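Tryptophan--tRNA ligase (Campylobacter jejuni subsp. jejuni, PDB 3TZL) probably catalyses the ATP-dependent attachment of tryptophan to its cognate tRNA, as a homodimeric class I aminoacyl-tRNA synthetase. Local coordinates at residues L68-D73 and A275-A280; L16-Y21 and K240-E245. All coordinates share one frame; numbering follows the deposited sequence.

Contact 1. Residues L68-D73 and A275-A280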
loop_
_atom_site.group_PDB
_atom_site.type_symbol
_atom_site.label_atom_id
_atom_site.label_comp_id
_atom_site.label_asym_id
_atom_site.label_seq_id
_atom_site.Cartn_x
_atom_site.Cartn_y
_atom_site.Cartn_z
ATOM N N LEU B 68 -1.638 -14.288 23.797
ATOM C CA LEU B 68 -2.832 -14.830 24.417
ATOM C C LEU B 68 -2.457 -15.640 25.652
ATOM O O LEU B 68 -3.048 -15.460 26.723
ATOM C CB LEU B 68 -3.605 -15.680 23.413
ATOM C CG LEU B 68 -4.271 -14.838 22.332
ATOM C CD1 LEU B 68 -4.849 -15.728 21.261
ATOM C CD2 LEU B 68 -5.354 -13.977 22.943
ATOM N N SER B 69 -1.456 -16.510 25.513
ATOM C CA SER B 69 -1.021 -17.358 26.630
ATOM C C SER B 69 -0.551 -16.586 27.857
ATOM O O SER B 69 -0.743 -17.031 28.984
ATOM C CB SER B 69 0.094 -18.293 26.183
ATOM O OG SER B 69 -0.437 -19.183 25.242
ATOM N N LEU B 70 0.069 -15.433 27.628
ATOM C CA LEU B 70 0.652 -14.651 28.708
ATOM C C LEU B 70 -0.335 -13.631 29.297
ATOM O O LEU B 70 -0.022 -12.964 30.277
ATOM C CB LEU B 70 1.943 -13.984 28.237
ATOM C CG LEU B 70 3.070 -14.983 27.943
ATOM C CD1 LEU B 70 4.100 -14.383 26.988
ATOM C CD2 LEU B 70 3.751 -15.379 29.243
ATOM N N GLY B 71 -1.525 -13.508 28.711
ATOM C CA GLY B 71 -2.576 -12.749 29.374
ATOM C C GLY B 71 -3.452 -11.812 28.558
ATOM O O GLY B 71 -4.383 -11.199 29.088
ATOM N N ILE B 72 -3.171 -11.673 27.274
ATOM C CA ILE B 72 -4.033 -10.807 26.489
ATOM C C ILE B 72 -5.445 -11.361 26.489
ATOM O O ILE B 72 -5.677 -12.533 26.177
ATOM C CB ILE B 72 -3.527 -10.601 25.071
ATOM C CG1 ILE B 72 -2.317 -9.674 25.100
ATOM C CG2 ILE B 72 -4.628 -10.005 24.216
ATOM C CD1 ILE B 72 -1.868 -9.236 23.706
ATOM N N ASP B 73 -6.383 -10.515 26.880
ATOM C CA ASP B 73 -7.749 -10.952 27.079
ATOM C C ASP B 73 -8.614 -10.446 25.927
ATOM O O ASP B 73 -8.955 -9.266 25.889
ATOM C CB ASP B 73 -8.254 -10.407 28.414
ATOM C CG ASP B 73 -9.586 -10.995 28.826
ATOM O OD1 ASP B 73 -10.388 -11.366 27.939
ATOM O OD2 ASP B 73 -9.832 -11.073 30.049
ATOM N N ALA B 275 7.058 -23.748 37.077
ATOM C CA ALA B 275 5.749 -23.715 37.718
ATOM C C ALA B 275 5.025 -22.425 37.364
ATOM O O ALA B 275 3.823 -22.430 37.132
ATOM C CB ALA B 275 5.882 -23.867 39.241
ATOM N N TYR B 276 5.773 -21.329 37.313
ATOM C CA TYR B 276 5.215 -20.019 37.030
ATOM C C TYR B 276 4.652 -19.938 35.599
ATOM O O TYR B 276 3.646 -19.272 35.353
ATOM C CB TYR B 276 6.286 -18.952 37.255
ATOM C CG TYR B 276 5.802 -17.523 37.132
ATOM C CD1 TYR B 276 5.710 -16.904 35.892
ATOM C CD2 TYR B 276 5.464 -16.784 38.260
ATOM C CE1 TYR B 276 5.275 -15.590 35.772
ATOM C CE2 TYR B 276 5.025 -15.464 38.157
ATOM C CZ TYR B 276 4.936 -14.875 36.912
ATOM O OH TYR B 276 4.507 -13.573 36.799
ATOM N N PHE B 277 5.296 -20.617 34.658
ATOM C CA PHE B 277 4.873 -20.521 33.261
ATOM C C PHE B 277 4.130 -21.752 32.775
ATOM O O PHE B 277 3.764 -21.846 31.600
ATOM C CB PHE B 277 6.059 -20.220 32.356
ATOM C CG PHE B 277 6.504 -18.780 32.416
ATOM C CD1 PHE B 277 5.637 -17.753 32.033
ATOM C CD2 PHE B 277 7.770 -18.453 32.849
ATOM C CE1 PHE B 277 6.034 -16.426 32.080
ATOM C CE2 PHE B 277 8.186 -17.121 32.901
ATOM C CZ PHE B 277 7.314 -16.107 32.511
ATOM N N LYS B 278 3.899 -22.685 33.694
ATOM C CA LYS B 278 3.331 -23.977 33.343
ATOM C C LYS B 278 2.023 -23.813 32.578
ATOM O O LYS B 278 1.836 -24.419 31.531
ATOM C CB LYS B 278 3.101 -24.826 34.587
ATOM C CG LYS B 278 2.614 -26.230 34.281
ATOM C CD LYS B 278 2.638 -27.081 35.545
ATOM C CE LYS B 278 2.045 -28.463 35.305
ATOM N NZ LYS B 278 0.611 -28.370 34.906
ATOM N N GLU B 279 1.139 -22.966 33.088
ATOM C CA GLU B 279 -0.181 -22.797 32.486
ATOM C C GLU B 279 -0.079 -22.104 31.128
ATOM O O GLU B 279 -0.729 -22.501 30.169
ATOM C CB GLU B 279 -1.077 -22.005 33.437
ATOM C CG GLU B 279 -2.564 -22.101 33.159
ATOM C CD GLU B 279 -3.388 -22.153 34.448
ATOM O OE1 GLU B 279 -2.893 -22.722 35.455
ATOM O OE2 GLU B 279 -4.529 -21.626 34.452
ATOM N N ALA B 280 0.745 -21.068 31.051
ATOM C CA ALA B 280 0.946 -20.349 29.805
ATOM C C ALA B 280 1.513 -21.258 28.708
ATOM O O ALA B 280 1.047 -21.228 27.579
ATOM C CB ALA B 280 1.861 -19.161 30.037
#
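Leu70 and Phe277 meet because both first torsions (chi1 -67° and -77°) set CG beside the backbone N, anti to the carbonyl carbon. The ends of both side chains then come within touching distance. The touch is one branch on one ring: Leu70 CD2 lies 3.8 Å from Phe277 CE1, set obliquely to the ring. The same methyl is 4.3 Å from Ala280 CB. The CB of Ala280 is directed toward 68-73 and rests 3.5 Å from Ser69 O, and Ser69 CB lies 3.4 Å from Ala280 O. Small side chains thus let the two backbones come close, with the CA atoms of Ser69 and Ala280 4.8 Å apart. Ser69 OG is hydrogen-bonded back to Ala65 O in its own helix. The contact joins the C-terminal end of helix 53-70, which crosses over between parallel strands 36-41 and 78-81 of the Rossmann-type catalytic domain of class I synthetases, to residues 275-280, where helix 262-276 gives way to helix 278-289. Helix 53-70 ends in a Schellman motif, with Gly71 at positive phi (138°). In 275-280, Tyr276 CD1 lies 3.7 Å above the Phe277 ring, over its centre. Tyr21 packs edge-to-face with Phe277 and also touches Leu70.

Contact 2. Residues L16-Y21 and K240-E245; sequences LHIGNY and KLFLDE. With ADP (adenosine-5'-diphosphate), chain I.
Ile18 has an uncommon side-chain setting for a helix: its chi1 of 60° puts CG1 between the backbone N and the carbonyl carbon, with CG2 beside the N. Both branches of Ile18 then reach Phe242. CG2 comes to the ring edge, near the ring plane, 4.0 Å from Phe242 CZ. The two side chains cross at about a right angle. The other branch ends at CD1, which also meets Leu241 CD1 at 4.1 Å. Leu241 further packs on Phe22, and Ile18 on Met193 of the KMSKS region.

The neighbours of Ile18 hold the nucleotide. His17 is the N-cap of helix 18-30 and forms a capping box with Asn20. His17 N gives a nearly straight bond (179°) to Asn20 OD1, in the carbonyl plane and on a lone pair. That oxygen also lies over the centre of one face of the His17 ring. His17 ND1 accepts a weak bond from Gly19 N. At the edge of the same ring, NE2 donates to ADP O1B on the beta-phosphate at 3.1 Å. Asn20 thus has its amide oxygen tied to the backbone, which helps fix the amide. Its ND2 is turned to the nucleotide and donates to ADP O1A at 3.0 Å and to ADP O4' at 3.1 Å. Gly19 O sits over the face of the adenine, 3.2 Å from ADP C4. This capped helix start, with its histidine on a phosphate, matches the HIGH signature of class I aminoacyl-tRNA synthetases, here with Asn20 in the place of the last histidine.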
loop_
_atom_site.group_PDB
_atom_site.type_symbol
_atom_site.label_atom_id
_atom_site.label_comp_id
_atom_site.label_asym_id
_atom_site.label_seq_id
_atom_site.Cartn_x
_atom_site.Cartn_y
_atom_site.Cartn_z
ATOM N N LEU B 16 10.693 -15.422 22.775
ATOM C CA LEU B 16 10.361 -14.546 23.898
ATOM C C LEU B 16 11.055 -14.990 25.196
ATOM O O LEU B 16 11.022 -16.165 25.547
ATOM C CB LEU B 16 8.859 -14.528 24.115
ATOM C CG LEU B 16 8.041 -13.754 23.090
ATOM C CD1 LEU B 16 6.586 -13.962 23.387
ATOM C CD2 LEU B 16 8.402 -12.267 23.124
ATOM N N HIS B 17 11.684 -14.047 25.893
ATOM C CA HIS B 17 12.365 -14.362 27.147
ATOM C C HIS B 17 11.766 -13.617 28.340
ATOM O O HIS B 17 10.943 -12.723 28.172
ATOM C CB HIS B 17 13.882 -14.131 27.036
ATOM C CG HIS B 17 14.266 -12.761 26.567
ATOM N ND1 HIS B 17 14.164 -11.645 27.367
ATOM C CD2 HIS B 17 14.779 -12.338 25.385
ATOM C CE1 HIS B 17 14.585 -10.585 26.694
ATOM N NE2 HIS B 17 14.961 -10.980 25.490
ATOM N N ILE B 18 12.166 -13.982 29.552
ATOM C CA ILE B 18 11.545 -13.376 30.734
ATOM C C ILE B 18 11.793 -11.869 30.838
ATOM O O ILE B 18 11.138 -11.183 31.616
ATOM C CB ILE B 18 11.938 -14.095 32.028
ATOM C CG1 ILE B 18 13.451 -14.050 32.240
ATOM C CG2 ILE B 18 11.442 -15.547 31.995
ATOM C CD1 ILE B 18 13.879 -14.560 33.650
ATOM N N GLY B 19 12.730 -11.361 30.041
ATOM C CA GLY B 19 12.972 -9.933 29.961
ATOM C C GLY B 19 11.861 -9.214 29.203
ATOM O O GLY B 19 11.408 -8.147 29.608
ATOM N N ASN B 20 11.425 -9.800 28.093
ATOM C CA ASN B 20 10.260 -9.290 27.377
ATOM C C ASN B 20 9.042 -9.324 28.279
ATOM O O ASN B 20 8.227 -8.407 28.271
ATOM C CB ASN B 20 9.987 -10.120 26.119
ATOM C CG ASN B 20 11.162 -10.133 25.170
ATOM O OD1 ASN B 20 11.726 -11.186 24.887
ATOM N ND2 ASN B 20 11.541 -8.956 24.671
ATOM N N TYR B 21 8.927 -10.387 29.066
ATOM C CA TYR B 21 7.763 -10.549 29.921
ATOM C C TYR B 21 7.704 -9.524 31.034
ATOM O O TYR B 21 6.744 -8.762 31.136
ATOM C CB TYR B 21 7.689 -11.950 30.517
ATOM C CG TYR B 21 6.462 -12.103 31.376
ATOM C CD1 TYR B 21 5.199 -12.051 30.808
ATOM C CD2 TYR B 21 6.558 -12.256 32.741
ATOM C CE1 TYR B 21 4.065 -12.160 31.565
ATOM C CE2 TYR B 21 5.417 -12.375 33.520
ATOM C CZ TYR B 21 4.173 -12.323 32.917
ATOM O OH TYR B 21 3.024 -12.436 33.659
ATOM N N LYS B 240 13.943 -13.426 42.172
ATOM C CA LYS B 240 13.106 -12.367 42.749
ATOM C C LYS B 240 11.848 -12.098 41.934
ATOM O O LYS B 240 10.796 -11.779 42.492
ATOM C CB LYS B 240 13.888 -11.055 42.871
ATOM C CG LYS B 240 15.015 -11.076 43.878
ATOM C CD LYS B 240 15.866 -9.816 43.779
ATOM C CE LYS B 240 15.098 -8.577 44.220
ATOM N NZ LYS B 240 14.855 -8.580 45.689
ATOM N N LEU B 241 11.977 -12.232 40.616
ATOM C CA LEU B 241 10.920 -11.906 39.672
ATOM C C LEU B 241 9.708 -12.801 39.851
ATOM O O LEU B 241 8.587 -12.431 39.494
ATOM C CB LEU B 241 11.442 -12.069 38.240
ATOM C CG LEU B 241 12.637 -11.217 37.818
ATOM C CD1 LEU B 241 13.131 -11.646 36.455
ATOM C CD2 LEU B 241 12.245 -9.743 37.799
ATOM N N PHE B 242 9.948 -13.988 40.388
ATOM C CA PHE B 242 8.926 -15.015 40.490
ATOM C C PHE B 242 8.444 -15.184 41.926
ATOM O O PHE B 242 7.571 -16.013 42.200
ATOM C CB PHE B 242 9.481 -16.354 39.974
ATOM C CG PHE B 242 10.006 -16.292 38.555
ATOM C CD1 PHE B 242 9.167 -16.552 37.475
ATOM C CD2 PHE B 242 11.335 -15.978 38.305
ATOM C CE1 PHE B 242 9.644 -16.500 36.182
ATOM C CE2 PHE B 242 11.818 -15.922 37.003
ATOM C CZ PHE B 242 10.977 -16.185 35.949
ATOM N N LEU B 243 9.025 -14.407 42.841
ATOM C CA LEU B 243 8.727 -14.523 44.266
ATOM C C LEU B 243 8.098 -13.249 44.835
ATOM O O LEU B 243 8.487 -12.134 44.476
ATOM C CB LEU B 243 9.992 -14.865 45.058
ATOM C CG LEU B 243 10.619 -16.255 44.878
ATOM C CD1 LEU B 243 11.984 -16.327 45.533
ATOM C CD2 LEU B 243 9.714 -17.351 45.431
ATOM N N ASP B 244 7.122 -13.431 45.722
ATOM C CA ASP B 244 6.549 -12.333 46.497
ATOM C C ASP B 244 7.539 -11.936 47.582
ATOM O O ASP B 244 8.567 -12.589 47.749
ATOM C CB ASP B 244 5.222 -12.757 47.130
ATOM C CG ASP B 244 5.310 -14.107 47.820
ATOM O OD1 ASP B 244 5.962 -15.022 47.266
ATOM O OD2 ASP B 244 4.729 -14.257 48.914
ATOM N N GLU B 245 7.230 -10.880 48.328
ATOM C CA GLU B 245 8.173 -10.352 49.310
ATOM C C GLU B 245 8.619 -11.389 50.349
ATOM O O GLU B 245 9.794 -11.440 50.721
ATOM C CB GLU B 245 7.613 -9.098 49.995
ATOM C CG GLU B 245 8.601 -8.436 50.952
ATOM C CD GLU B 245 8.558 -6.919 50.894
ATOM O OE1 GLU B 245 7.746 -6.384 50.108
ATOM O OE2 GLU B 245 9.336 -6.266 51.627
HETATM P PB ADP I . 16.351 -8.074 22.687
HETATM O O1B ADP I . 16.534 -9.378 23.413
HETATM O O2B ADP I . 16.070 -8.234 21.213
HETATM O O3B ADP I . 17.378 -7.001 22.987
HETATM P PA ADP I . 13.744 -7.014 22.415
HETATM O O1A ADP I . 12.903 -8.215 22.063
HETATM O O2A ADP I . 14.254 -6.123 21.301
HETATM O O3A ADP I . 14.976 -7.545 23.324
HETATM O "O5'" ADP I . 12.910 -6.101 23.455
HETATM C "C5'" ADP I . 11.509 -5.883 23.285
HETATM C "C4'" ADP I . 10.936 -5.214 24.531
HETATM O "O4'" ADP I . 11.135 -6.032 25.688
HETATM C "C3'" ADP I . 11.606 -3.879 24.799
HETATM O "O3'" ADP I . 10.686 -2.830 24.490
HETATM C "C2'" ADP I . 11.951 -3.871 26.275
HETATM O "O2'" ADP I . 11.101 -2.962 26.982
HETATM C "C1'" ADP I . 11.665 -5.272 26.780
HETATM N N9 ADP I . 12.915 -5.908 27.280
HETATM C C8 ADP I . 13.763 -6.677 26.562
HETATM N N7 ADP I . 14.807 -7.113 27.316
HETATM C C5 ADP I . 14.626 -6.617 28.553
HETATM C C6 ADP I . 15.357 -6.691 29.839
HETATM N N6 ADP I . 16.510 -7.400 29.937
HETATM N N1 ADP I . 14.831 -6.029 30.896
HETATM C C2 ADP I . 13.687 -5.319 30.797
HETATM N N3 ADP I . 12.970 -5.207 29.662
HETATM C C4 ADP I . 13.384 -5.824 28.527
#

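From the N terminus, the chain passes residues 16-21 at the start of helix 18-30, then residues 68-73 at the end of helix 53-70. It meets residues 240-245 between helices 234-239 and 245-257, and lastly residues 275-280. Contact 2 closes a loop from 16-21 to 240-245. Contact 1 closes another from 68-73 to 275-280. The two loops cross, since their segments alternate. The contact centres are about 13 Å apart, and they touch directly: Phe277 CE2 lies 3.7 Å from Ile18 CG2, and Tyr276 packs on Phe242. Together they tie helices 18-30 and 53-70 of the Rossmann-type domain to the loop 240-245 and to the region where helix 262-276 meets helix 278-289.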